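Local coordinates for DNA repair protein RAD14 (Saccharomyces cerevisiae, PDB 5A3D) that binds damaged, kinked DNA through this zinc-containing DNA-binding domain and is required for the incision step of nucleotide excision repair, at residues P34-C45 with M78-V86; P15-L23 with D60-P68. All coordinates share one frame; numbering follows the deposited sequence.

Contact 1 of 2, residues P34-C45 with M78-V86; sequences PEKYALLTKTEC and MQLFVRCEV. With nucleotides of chain D.
Leu40 and Phe81 pair through two backbone hydrogen bonds, Leu40 N to Phe81 O at 2.7 Å and Phe81 N to Leu40 O at 2.8 Å, which make strands 39-41 and 78-82 antiparallel neighbours. Past the strand end, Arg83 N bonds to Ala38 O, and Cys84 N reaches Lys36 O more weakly.

The apolar packing splits between the two sides of the sheet. On one, Leu39 CD2 leans on Val82 CB, and Thr41 CG2 meets Leu80 CD2 at 3.9 Å. On the other, Cys45 SG sits obliquely to the Phe81 ring, 4.6 Å from its centroid, and also touches Val86 CG2; Leu40 O lies in the plane of that ring, at its edge. Leu40 CD2 lies over one face of the Arg83 guanidinium, shifted toward NH2. With CG opposite the backbone N (chi1 -177°) and a bend at chi3, Arg83 carries NE to Pro34 O, a weak bond, while NH1 goes to Tyr49 OH.

Polar groups at the far end take up DNA phosphates. Gln79 N points almost straight at OP1 of DG3 of chain D (2.8 Å, 174°), and Thr43 gives both N and OG1 to OP2, the hydroxyl at 2.7 Å. The extended Lys42 runs alongside Gln79, bringing NZ to OP2 of DA4 of chain D; Asn57 OD1 is a second partner of this amine. Met78 CE and Leu80 CD1 abut the base of DG1 of chain D.

Thr41 and Glu44 close a capping box, fixing the start of helix 42-49 beside the phosphate of DG3. This is an antiparallel pairing of edge strand 39-41 with central strand 78-82 of the three-stranded sheet, with a capped helix N-terminus making a phosphate-binding site, part of the DNA-binding surface of the XPA family.

Contact 2 of 2, residues P15-L23 with D60-P68; sequences PVLHDVFKL and DLFHRLEKP
His63 lays its ring against the turn Val20-Lys22, where the zinc-finger subdomain of this XPA-family fold rests on the chain leading into strand 65-67 and on Leu65 within that strand. No hydrogen bond crosses between 15-23 and 60-68; the fit is one of shapes.

The main bump from the first segment is Phe21. Its ring slides past His63 in the opposite direction, Phe21 CD1 against His63 CB at 3.7 Å, and pushes its CE1 edge up to His63 O, while CZ comes near Leu65 CB. Val20 CG1 lies over the centre of the same ring, 3.7 Å above its plane, and so fills the angle between Phe21 and the opposing backbone, where it meets Arg64 O at 3.5 Å. Farther along, Leu65 reaches back: with CG trans to the backbone N (chi1 -164°), its CD1 rests against both methyls of Val16, the two side chains crossing at about a right angle.

At the other end the hollow belongs to the turn. The His63 ring lies against it with one side, on which Val20 O (3.3 Å from His63 CD2), Phe21 O and the aliphatic part of Lys22 all sit. His63 ND1 is hydrogen-bonded to Glu85 OE2, which probably helps to fix the ring's rotation. With an alanine in place of His63, Glu85 OE2 would probably lose this partner and a gap would open against the Lys22 chain.

Lys22 has positive phi (65°) as the chain leaves helical geometry. The bend at chi2 folds Lys22 NZ back to Asp19 O at 2.9 Å, and Lys22 CG packs 3.6 Å from His63 NE2.

The two contacts have centres 10 Å apart and interlock along the chain: 15-23 comes first, then 34-45, then 60-68, then 78-86. They share the three-stranded antiparallel sheet, in which strand 78-82 lies between 39-41 and 65-67; contact 1 joins the first pair, and contact 2 sets the zinc-finger part against the other outer strand, at Leu65, and the chain leading into it. Met78 N bonds to Lys67 O, and the Phe21 ring touches Leu80 O, joining both contacts directly. The sheet thus ties the zinc-bearing subdomain to the DNA-contacting strands and helix 42-49, consistent with one compact DNA-binding domain.

Contact 1 of 2, residues P34-C45 with M78-V86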
loop_
_atom_site.group_PDB
_atom_site.type_symbol
_atom_site.label_atom_id
_atom_site.label_comp_id
_atom_site.label_asym_id
_atom_site.label_seq_id
_atom_site.Cartn_x
_atom_site.Cartn_y
_atom_site.Cartn_z
ATOM N N PRO B 34 -11.134 27.697 16.187
ATOM C CA PRO B 34 -11.160 26.482 15.369
ATOM C C PRO B 34 -10.243 26.519 14.170
ATOM O O PRO B 34 -9.728 25.469 13.757
ATOM C CB PRO B 34 -12.636 26.401 14.922
ATOM C CG PRO B 34 -13.081 27.800 14.850
ATOM C CD PRO B 34 -12.446 28.353 16.164
ATOM N N GLU B 35 -9.957 27.724 13.667
ATOM C CA GLU B 35 -8.899 27.884 12.642
ATOM C C GLU B 35 -7.523 27.402 13.067
ATOM O O GLU B 35 -6.689 27.099 12.217
ATOM C CB GLU B 35 -8.789 29.353 12.170
ATOM C CG GLU B 35 -8.124 30.317 13.158
ATOM C CD GLU B 35 -8.978 30.851 14.316
ATOM O OE1 GLU B 35 -10.145 30.418 14.553
ATOM O OE2 GLU B 35 -8.442 31.724 15.045
ATOM N N LYS B 36 -7.297 27.298 14.370
ATOM C CA LYS B 36 -6.113 26.670 14.918
ATOM C C LYS B 36 -6.364 25.264 15.518
ATOM O O LYS B 36 -5.522 24.360 15.321
ATOM C CB LYS B 36 -5.483 27.513 16.035
ATOM C CG LYS B 36 -4.710 28.754 15.566
ATOM C CD LYS B 36 -4.243 29.572 16.721
ATOM C CE LYS B 36 -3.380 30.764 16.303
ATOM N NZ LYS B 36 -3.324 31.712 17.471
ATOM N N TYR B 37 -7.464 25.079 16.252
ATOM C CA TYR B 37 -7.522 23.983 17.141
ATOM C C TYR B 37 -8.510 22.883 16.817
ATOM O O TYR B 37 -8.643 21.932 17.539
ATOM C CB TYR B 37 -7.687 24.493 18.571
ATOM C CG TYR B 37 -6.602 25.449 18.997
ATOM C CD1 TYR B 37 -5.281 25.068 19.002
ATOM C CD2 TYR B 37 -6.887 26.765 19.292
ATOM C CE1 TYR B 37 -4.251 25.929 19.382
ATOM C CE2 TYR B 37 -5.859 27.624 19.695
ATOM C CZ TYR B 37 -4.538 27.229 19.689
ATOM O OH TYR B 37 -3.536 28.091 20.110
ATOM N N ALA B 38 -9.231 23.050 15.760
ATOM C CA ALA B 38 -10.242 22.071 15.427
ATOM C C ALA B 38 -9.600 20.727 15.123
ATOM O O ALA B 38 -8.531 20.671 14.541
ATOM C CB ALA B 38 -10.955 22.466 14.137
ATOM N N LEU B 39 -10.336 19.673 15.362
ATOM C CA LEU B 39 -9.816 18.327 15.055
ATOM C C LEU B 39 -10.474 17.878 13.755
ATOM O O LEU B 39 -11.643 18.182 13.481
ATOM C CB LEU B 39 -10.036 17.392 16.168
ATOM C CG LEU B 39 -9.477 17.747 17.545
ATOM C CD1 LEU B 39 -9.772 16.619 18.535
ATOM C CD2 LEU B 39 -7.967 18.054 17.477
ATOM N N LEU B 40 -9.640 17.300 12.890
ATOM C CA LEU B 40 -10.025 16.948 11.532
ATOM C C LEU B 40 -9.819 15.456 11.417
ATOM O O LEU B 40 -8.806 14.896 11.858
ATOM C CB LEU B 40 -9.080 17.605 10.545
ATOM C CG LEU B 40 -9.029 19.138 10.549
ATOM C CD1 LEU B 40 -8.023 19.593 9.502
ATOM C CD2 LEU B 40 -10.403 19.597 10.227
ATOM N N THR B 41 -10.753 14.796 10.790
ATOM C CA THR B 41 -10.541 13.394 10.501
ATOM C C THR B 41 -9.474 13.226 9.452
ATOM O O THR B 41 -9.109 14.113 8.688
ATOM C CB THR B 41 -11.843 12.728 10.036
ATOM O OG1 THR B 41 -12.145 13.257 8.745
ATOM C CG2 THR B 41 -12.977 12.957 10.979
ATOM N N LYS B 42 -9.016 11.992 9.346
ATOM C CA LYS B 42 -8.146 11.597 8.311
ATOM C C LYS B 42 -8.726 11.902 6.901
ATOM O O LYS B 42 -8.060 12.527 6.109
ATOM C CB LYS B 42 -7.722 10.171 8.477
ATOM C CG LYS B 42 -6.467 9.887 7.592
ATOM C CD LYS B 42 -6.129 8.486 7.663
ATOM C CE LYS B 42 -4.746 8.276 7.152
ATOM N NZ LYS B 42 -4.540 6.858 7.212
ATOM N N THR B 43 -10.005 11.636 6.679
ATOM C CA THR B 43 -10.627 11.894 5.407
ATOM C C THR B 43 -10.662 13.413 5.121
ATOM O O THR B 43 -10.397 13.787 3.977
ATOM C CB THR B 43 -12.030 11.267 5.397
ATOM O OG1 THR B 43 -11.803 9.844 5.559
ATOM C CG2 THR B 43 -12.796 11.509 4.042
ATOM N N GLU B 44 -10.949 14.201 6.149
ATOM C CA GLU B 44 -10.997 15.687 6.039
ATOM C C GLU B 44 -9.617 16.217 5.697
ATOM O O GLU B 44 -9.564 17.169 4.907
ATOM C CB GLU B 44 -11.487 16.403 7.323
ATOM C CG GLU B 44 -12.946 16.183 7.583
ATOM C CD GLU B 44 -13.449 16.846 8.909
ATOM O OE1 GLU B 44 -13.043 16.450 9.968
ATOM O OE2 GLU B 44 -14.264 17.766 8.840
ATOM N N CYS B 45 -8.588 15.691 6.319
ATOM C CA CYS B 45 -7.193 16.017 5.934
ATOM C C CYS B 45 -6.906 15.735 4.461
ATOM O O CYS B 45 -6.212 16.533 3.795
ATOM C CB CYS B 45 -6.172 15.412 6.805
ATOM S SG CYS B 45 -6.314 15.966 8.535
ATOM N N MET B 78 -11.058 5.706 13.779
ATOM C CA MET B 78 -11.037 7.093 13.349
ATOM C C MET B 78 -9.761 7.738 13.790
ATOM O O MET B 78 -9.282 7.500 14.908
ATOM C CB MET B 78 -12.259 7.799 13.944
ATOM C CG MET B 78 -12.343 9.270 13.534
ATOM S SD MET B 78 -13.963 10.038 13.887
ATOM C CE MET B 78 -14.135 9.808 15.665
ATOM N N GLN B 79 -9.226 8.628 12.960
ATOM C CA GLN B 79 -7.971 9.370 13.262
ATOM C C GLN B 79 -8.205 10.895 13.172
ATOM O O GLN B 79 -8.709 11.349 12.181
ATOM C CB GLN B 79 -6.845 8.939 12.337
ATOM C CG GLN B 79 -6.502 7.419 12.529
ATOM C CD GLN B 79 -5.469 6.915 11.544
ATOM O OE1 GLN B 79 -5.033 7.631 10.658
ATOM N NE2 GLN B 79 -5.016 5.673 11.746
ATOM N N LEU B 80 -7.887 11.609 14.238
ATOM C CA LEU B 80 -8.173 13.031 14.396
ATOM C C LEU B 80 -6.809 13.758 14.488
ATOM O O LEU B 80 -5.935 13.422 15.290
ATOM C CB LEU B 80 -9.055 13.337 15.562
ATOM C CG LEU B 80 -10.454 12.623 15.560
ATOM C CD1 LEU B 80 -11.163 12.880 16.855
ATOM C CD2 LEU B 80 -11.215 13.177 14.400
ATOM N N PHE B 81 -6.713 14.758 13.692
ATOM C CA PHE B 81 -5.473 15.595 13.511
ATOM C C PHE B 81 -5.852 17.059 13.894
ATOM O O PHE B 81 -7.008 17.453 13.662
ATOM C CB PHE B 81 -4.979 15.548 12.093
ATOM C CG PHE B 81 -4.580 14.194 11.657
ATOM C CD1 PHE B 81 -5.552 13.301 11.230
ATOM C CD2 PHE B 81 -3.244 13.786 11.676
ATOM C CE1 PHE B 81 -5.186 12.042 10.747
ATOM C CE2 PHE B 81 -2.915 12.479 11.240
ATOM C CZ PHE B 81 -3.895 11.618 10.779
ATOM N N VAL B 82 -4.884 17.792 14.435
ATOM C CA VAL B 82 -5.157 19.215 14.853
ATOM C C VAL B 82 -4.890 20.112 13.638
ATOM O O VAL B 82 -3.838 20.017 12.939
ATOM C CB VAL B 82 -4.484 19.689 16.188
ATOM C CG1 VAL B 82 -2.984 19.841 16.123
ATOM C CG2 VAL B 82 -5.149 20.973 16.698
ATOM N N ARG B 83 -5.839 21.012 13.429
ATOM C CA ARG B 83 -5.792 21.842 12.261
ATOM C C ARG B 83 -4.445 22.542 12.137
ATOM O O ARG B 83 -3.910 22.561 11.050
ATOM C CB ARG B 83 -6.953 22.815 12.142
ATOM C CG ARG B 83 -6.795 23.569 10.840
ATOM C CD ARG B 83 -7.868 24.565 10.566
ATOM N NE ARG B 83 -9.219 24.137 10.601
ATOM C CZ ARG B 83 -9.826 23.568 9.577
ATOM N NH1 ARG B 83 -9.124 23.311 8.466
ATOM N NH2 ARG B 83 -11.121 23.252 9.663
ATOM N N CYS B 84 -3.911 23.111 13.221
ATOM C CA CYS B 84 -2.707 23.936 13.054
ATOM C C CYS B 84 -1.511 23.095 12.484
ATOM O O CYS B 84 -0.741 23.608 11.728
ATOM C CB CYS B 84 -2.348 24.658 14.353
ATOM S SG CYS B 84 -2.076 23.616 15.796
ATOM N N GLU B 85 -1.389 21.843 12.904
ATOM C CA GLU B 85 -0.331 20.919 12.360
ATOM C C GLU B 85 -0.513 20.581 10.890
ATOM O O GLU B 85 0.392 20.699 10.035
ATOM C CB GLU B 85 -0.333 19.636 13.166
ATOM C CG GLU B 85 0.338 19.798 14.482
ATOM C CD GLU B 85 0.503 18.492 15.254
ATOM O OE1 GLU B 85 0.311 17.380 14.698
ATOM O OE2 GLU B 85 0.907 18.617 16.472
ATOM N N VAL B 86 -1.740 20.143 10.595
ATOM C CA VAL B 86 -2.201 19.813 9.243
ATOM C C VAL B 86 -1.942 20.985 8.257
ATOM O O VAL B 86 -1.398 20.787 7.175
ATOM C CB VAL B 86 -3.712 19.417 9.265
ATOM C CG1 VAL B 86 -4.155 19.064 7.862
ATOM C CG2 VAL B 86 -3.845 18.142 10.074
ATOM P P DG D 3 -11.378 8.867 9.336
ATOM O OP1 DG D 3 -10.370 9.134 10.408
ATOM O OP2 DG D 3 -11.482 9.754 8.195
ATOM O "O5'" DG D 3 -11.142 7.382 8.798
ATOM C "C5'" DG D 3 -11.091 6.289 9.711
ATOM C "C4'" DG D 3 -10.483 5.084 9.023
ATOM O "O4'" DG D 3 -11.425 4.506 8.084
ATOM C "C3'" DG D 3 -9.212 5.340 8.227
ATOM O "O3'" DG D 3 -8.529 4.137 8.549
ATOM C "C2'" DG D 3 -9.725 5.506 6.801
ATOM C "C1'" DG D 3 -10.931 4.572 6.761
ATOM N N9 DG D 3 -12.050 4.938 5.893
ATOM C C8 DG D 3 -12.605 6.179 5.704
ATOM N N7 DG D 3 -13.652 6.160 4.927
ATOM C C5 DG D 3 -13.773 4.830 4.552
ATOM C C6 DG D 3 -14.723 4.199 3.726
ATOM O O6 DG D 3 -15.655 4.708 3.105
ATOM N N1 DG D 3 -14.469 2.835 3.604
ATOM C C2 DG D 3 -13.464 2.159 4.249
ATOM N N2 DG D 3 -13.412 0.834 4.048
ATOM N N3 DG D 3 -12.603 2.730 5.066
ATOM C C4 DG D 3 -12.817 4.057 5.174
ATOM O "O5'" DG D 1 -21.564 11.326 12.523
ATOM C "C5'" DG D 1 -20.227 11.188 13.054
ATOM C "C4'" DG D 1 -19.330 12.251 12.458
ATOM O "O4'" DG D 1 -19.065 13.451 13.230
ATOM C "C3'" DG D 1 -18.092 11.915 11.624
ATOM O "O3'" DG D 1 -18.376 11.970 10.206
ATOM C "C2'" DG D 1 -17.052 12.939 12.069
ATOM C "C1'" DG D 1 -17.667 13.693 13.252
ATOM N N9 DG D 1 -17.143 13.258 14.542
ATOM C C8 DG D 1 -17.428 12.096 15.220
ATOM N N7 DG D 1 -16.758 11.975 16.334
ATOM C C5 DG D 1 -15.953 13.107 16.376
ATOM C C6 DG D 1 -15.004 13.529 17.347
ATOM O O6 DG D 1 -14.664 12.959 18.394
ATOM N N1 DG D 1 -14.436 14.754 17.008
ATOM C C2 DG D 1 -14.728 15.474 15.875
ATOM N N2 DG D 1 -14.078 16.639 15.731
ATOM N N3 DG D 1 -15.588 15.078 14.946
ATOM C C4 DG D 1 -16.173 13.905 15.270
ATOM P P DA D 4 -7.015 3.920 8.067
ATOM O OP1 DA D 4 -6.274 3.321 9.167
ATOM O OP2 DA D 4 -6.574 5.131 7.424
ATOM O "O5'" DA D 4 -7.146 2.755 6.993
ATOM C "C5'" DA D 4 -7.714 1.526 7.469
ATOM C "C4'" DA D 4 -7.663 0.440 6.423
ATOM O "O4'" DA D 4 -8.699 0.669 5.450
ATOM C "C3'" DA D 4 -6.363 0.331 5.630
ATOM O "O3'" DA D 4 -6.149 -1.058 5.378
ATOM C "C2'" DA D 4 -6.659 1.152 4.386
ATOM C "C1'" DA D 4 -8.137 0.885 4.160
ATOM N N9 DA D 4 -8.907 1.960 3.557
ATOM C C8 DA D 4 -8.813 3.301 3.830
ATOM N N7 DA D 4 -9.717 4.029 3.227
ATOM C C5 DA D 4 -10.484 3.101 2.539
ATOM C C6 DA D 4 -11.589 3.240 1.693
ATOM N N6 DA D 4 -12.144 4.416 1.406
ATOM N N1 DA D 4 -12.090 2.123 1.119
ATOM C C2 DA D 4 -11.517 0.944 1.402
ATOM N N3 DA D 4 -10.488 0.681 2.206
ATOM C C4 DA D 4 -10.014 1.819 2.755
#

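Contact 2 of 2, residues P15-L23 with D60-P68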
loop_
_atom_site.group_PDB
_atom_site.type_symbol
_atom_site.label_atom_id
_atom_site.label_comp_id
_atom_site.label_asym_id
_atom_site.label_seq_id
_atom_site.Cartn_x
_atom_site.Cartn_y
_atom_site.Cartn_z
ATOM N N PRO B 15 -7.755 18.636 27.879
ATOM C CA PRO B 15 -6.983 17.415 28.082
ATOM C C PRO B 15 -6.468 16.861 26.750
ATOM O O PRO B 15 -5.298 16.439 26.660
ATOM C CB PRO B 15 -7.980 16.500 28.774
ATOM C CG PRO B 15 -8.772 17.458 29.663
ATOM C CD PRO B 15 -8.979 18.645 28.723
ATOM N N VAL B 16 -7.284 16.912 25.695
ATOM C CA VAL B 16 -6.842 16.400 24.415
ATOM C C VAL B 16 -5.738 17.230 23.811
ATOM O O VAL B 16 -4.693 16.695 23.363
ATOM C CB VAL B 16 -7.967 16.157 23.447
ATOM C CG1 VAL B 16 -7.465 15.929 21.988
ATOM C CG2 VAL B 16 -8.741 14.953 23.850
ATOM N N LEU B 17 -5.965 18.532 23.743
ATOM C CA LEU B 17 -4.975 19.442 23.141
ATOM C C LEU B 17 -3.652 19.402 23.823
ATOM O O LEU B 17 -2.595 19.324 23.163
ATOM C CB LEU B 17 -5.464 20.847 22.985
ATOM C CG LEU B 17 -6.540 20.899 21.922
ATOM C CD1 LEU B 17 -7.254 22.223 21.916
ATOM C CD2 LEU B 17 -6.102 20.674 20.492
ATOM N N HIS B 18 -3.702 19.291 25.124
ATOM C CA HIS B 18 -2.518 19.269 25.903
ATOM C C HIS B 18 -1.835 17.900 25.854
ATOM O O HIS B 18 -0.657 17.807 25.564
ATOM C CB HIS B 18 -2.928 19.661 27.328
ATOM C CG HIS B 18 -1.807 19.650 28.270
ATOM N ND1 HIS B 18 -1.413 18.514 28.923
ATOM C CD2 HIS B 18 -0.881 20.589 28.546
ATOM C CE1 HIS B 18 -0.329 18.776 29.631
ATOM N NE2 HIS B 18 -0.027 20.055 29.457
ATOM N N ASP B 19 -2.559 16.836 26.164
ATOM C CA ASP B 19 -1.917 15.534 26.363
ATOM C C ASP B 19 -1.522 14.950 25.013
ATOM O O ASP B 19 -0.437 14.291 24.902
ATOM C CB ASP B 19 -2.815 14.516 27.084
ATOM C CG ASP B 19 -3.102 14.839 28.539
ATOM O OD1 ASP B 19 -2.528 15.807 29.146
ATOM O OD2 ASP B 19 -3.906 14.020 29.099
ATOM N N VAL B 20 -2.380 15.116 23.990
ATOM C CA VAL B 20 -2.151 14.441 22.675
ATOM C C VAL B 20 -1.399 15.344 21.742
ATOM O O VAL B 20 -0.464 14.920 21.129
ATOM C CB VAL B 20 -3.462 14.053 21.963
ATOM C CG1 VAL B 20 -3.206 13.494 20.540
ATOM C CG2 VAL B 20 -4.203 13.015 22.846
ATOM N N PHE B 21 -1.782 16.599 21.655
ATOM C CA PHE B 21 -1.258 17.472 20.661
ATOM C C PHE B 21 -0.183 18.428 21.238
ATOM O O PHE B 21 0.396 19.203 20.465
ATOM C CB PHE B 21 -2.366 18.230 19.997
ATOM C CG PHE B 21 -3.303 17.361 19.216
ATOM C CD1 PHE B 21 -2.923 16.875 17.996
ATOM C CD2 PHE B 21 -4.502 16.946 19.764
ATOM C CE1 PHE B 21 -3.734 15.974 17.275
ATOM C CE2 PHE B 21 -5.399 16.174 19.022
ATOM C CZ PHE B 21 -4.963 15.599 17.797
ATOM N N LYS B 22 0.043 18.390 22.562
ATOM C CA LYS B 22 1.107 19.143 23.220
ATOM C C LYS B 22 0.924 20.644 23.135
ATOM O O LYS B 22 1.874 21.388 22.949
ATOM C CB LYS B 22 2.498 18.727 22.667
ATOM C CG LYS B 22 2.603 17.272 22.412
ATOM C CD LYS B 22 2.551 16.510 23.722
ATOM C CE LYS B 22 2.603 15.035 23.343
ATOM N NZ LYS B 22 2.410 14.115 24.511
ATOM N N LEU B 23 -0.302 21.068 23.310
ATOM C CA LEU B 23 -0.656 22.502 23.161
ATOM C C LEU B 23 -1.173 22.962 24.494
ATOM O O LEU B 23 -2.091 22.338 25.043
ATOM C CB LEU B 23 -1.710 22.653 22.080
ATOM C CG LEU B 23 -1.211 22.448 20.643
ATOM C CD1 LEU B 23 -2.376 22.415 19.643
ATOM C CD2 LEU B 23 -0.257 23.527 20.273
ATOM N N ASP B 60 5.921 10.314 12.965
ATOM C CA ASP B 60 6.943 11.287 13.317
ATOM C C ASP B 60 6.486 12.671 12.895
ATOM O O ASP B 60 6.894 13.614 13.523
ATOM C CB ASP B 60 8.327 10.890 12.782
ATOM C CG ASP B 60 8.800 9.583 13.367
ATOM O OD1 ASP B 60 8.458 9.320 14.536
ATOM O OD2 ASP B 60 9.509 8.797 12.690
ATOM N N LEU B 61 5.547 12.770 11.938
ATOM C CA LEU B 61 5.105 14.061 11.337
ATOM C C LEU B 61 3.842 14.773 11.958
ATOM O O LEU B 61 3.689 16.016 11.901
ATOM C CB LEU B 61 4.699 13.803 9.942
ATOM C CG LEU B 61 4.801 14.987 9.006
ATOM C CD1 LEU B 61 6.302 15.188 8.727
ATOM C CD2 LEU B 61 4.070 14.659 7.698
ATOM N N PHE B 62 2.930 13.990 12.450
ATOM C CA PHE B 62 1.690 14.556 13.092
ATOM C C PHE B 62 1.364 13.849 14.368
ATOM O O PHE B 62 1.400 12.578 14.456
ATOM C CB PHE B 62 0.473 14.377 12.192
ATOM C CG PHE B 62 0.567 15.102 10.889
ATOM C CD1 PHE B 62 0.588 16.467 10.827
ATOM C CD2 PHE B 62 0.751 14.413 9.700
ATOM C CE1 PHE B 62 0.693 17.112 9.597
ATOM C CE2 PHE B 62 0.778 15.047 8.498
ATOM C CZ PHE B 62 0.814 16.431 8.432
ATOM N N HIS B 63 0.839 14.604 15.318
ATOM C CA HIS B 63 0.239 13.972 16.491
ATOM C C HIS B 63 -1.109 13.534 16.029
ATOM O O HIS B 63 -1.627 14.064 15.013
ATOM C CB HIS B 63 0.135 14.889 17.686
ATOM C CG HIS B 63 1.458 15.301 18.257
ATOM N ND1 HIS B 63 2.123 16.446 17.849
ATOM C CD2 HIS B 63 2.216 14.757 19.234
ATOM C CE1 HIS B 63 3.264 16.555 18.518
ATOM N NE2 HIS B 63 3.342 15.535 19.360
ATOM N N ARG B 64 -1.673 12.532 16.674
ATOM C CA ARG B 64 -3.018 12.182 16.329
ATOM C C ARG B 64 -3.723 11.500 17.524
ATOM O O ARG B 64 -3.088 10.846 18.331
ATOM C CB ARG B 64 -3.124 11.270 15.115
ATOM C CG ARG B 64 -2.548 9.886 15.236
ATOM C CD ARG B 64 -2.514 9.131 13.848
ATOM N NE ARG B 64 -1.531 9.604 12.799
ATOM C CZ ARG B 64 -0.357 10.214 13.008
ATOM N NH1 ARG B 64 0.155 10.358 14.244
ATOM N NH2 ARG B 64 0.355 10.645 11.987
ATOM N N LEU B 65 -5.008 11.723 17.598
ATOM C CA LEU B 65 -5.897 11.036 18.495
ATOM C C LEU B 65 -6.694 10.001 17.727
ATOM O O LEU B 65 -7.366 10.332 16.780
ATOM C CB LEU B 65 -6.864 12.044 19.028
ATOM C CG LEU B 65 -7.763 11.786 20.303
ATOM C CD1 LEU B 65 -9.104 12.543 20.447
ATOM C CD2 LEU B 65 -7.637 10.628 21.233
ATOM N N GLU B 66 -6.739 8.782 18.252
ATOM C CA GLU B 66 -7.599 7.746 17.667
ATOM C C GLU B 66 -8.802 7.485 18.505
ATOM O O GLU B 66 -8.752 7.513 19.787
ATOM C CB GLU B 66 -6.764 6.498 17.422
ATOM C CG GLU B 66 -5.905 6.742 16.225
ATOM C CD GLU B 66 -5.223 5.526 15.662
ATOM O OE1 GLU B 66 -5.398 4.431 16.268
ATOM O OE2 GLU B 66 -4.496 5.723 14.611
ATOM N N LYS B 67 -9.902 7.196 17.833
ATOM C CA LYS B 67 -11.142 6.799 18.490
ATOM C C LYS B 67 -11.826 5.696 17.736
ATOM O O LYS B 67 -11.496 5.452 16.558
ATOM C CB LYS B 67 -12.074 8.003 18.536
ATOM C CG LYS B 67 -11.352 9.294 18.947
ATOM C CD LYS B 67 -11.838 9.804 20.234
ATOM C CE LYS B 67 -11.812 8.876 21.407
ATOM N NZ LYS B 67 -11.636 9.735 22.663
ATOM N N PRO B 68 -12.785 4.996 18.403
ATOM C CA PRO B 68 -13.610 4.040 17.663
ATOM C C PRO B 68 -14.222 4.736 16.449
ATOM O O PRO B 68 -14.613 5.929 16.538
ATOM C CB PRO B 68 -14.688 3.630 18.695
ATOM C CG PRO B 68 -14.031 3.849 20.047
ATOM C CD PRO B 68 -13.253 5.161 19.793
#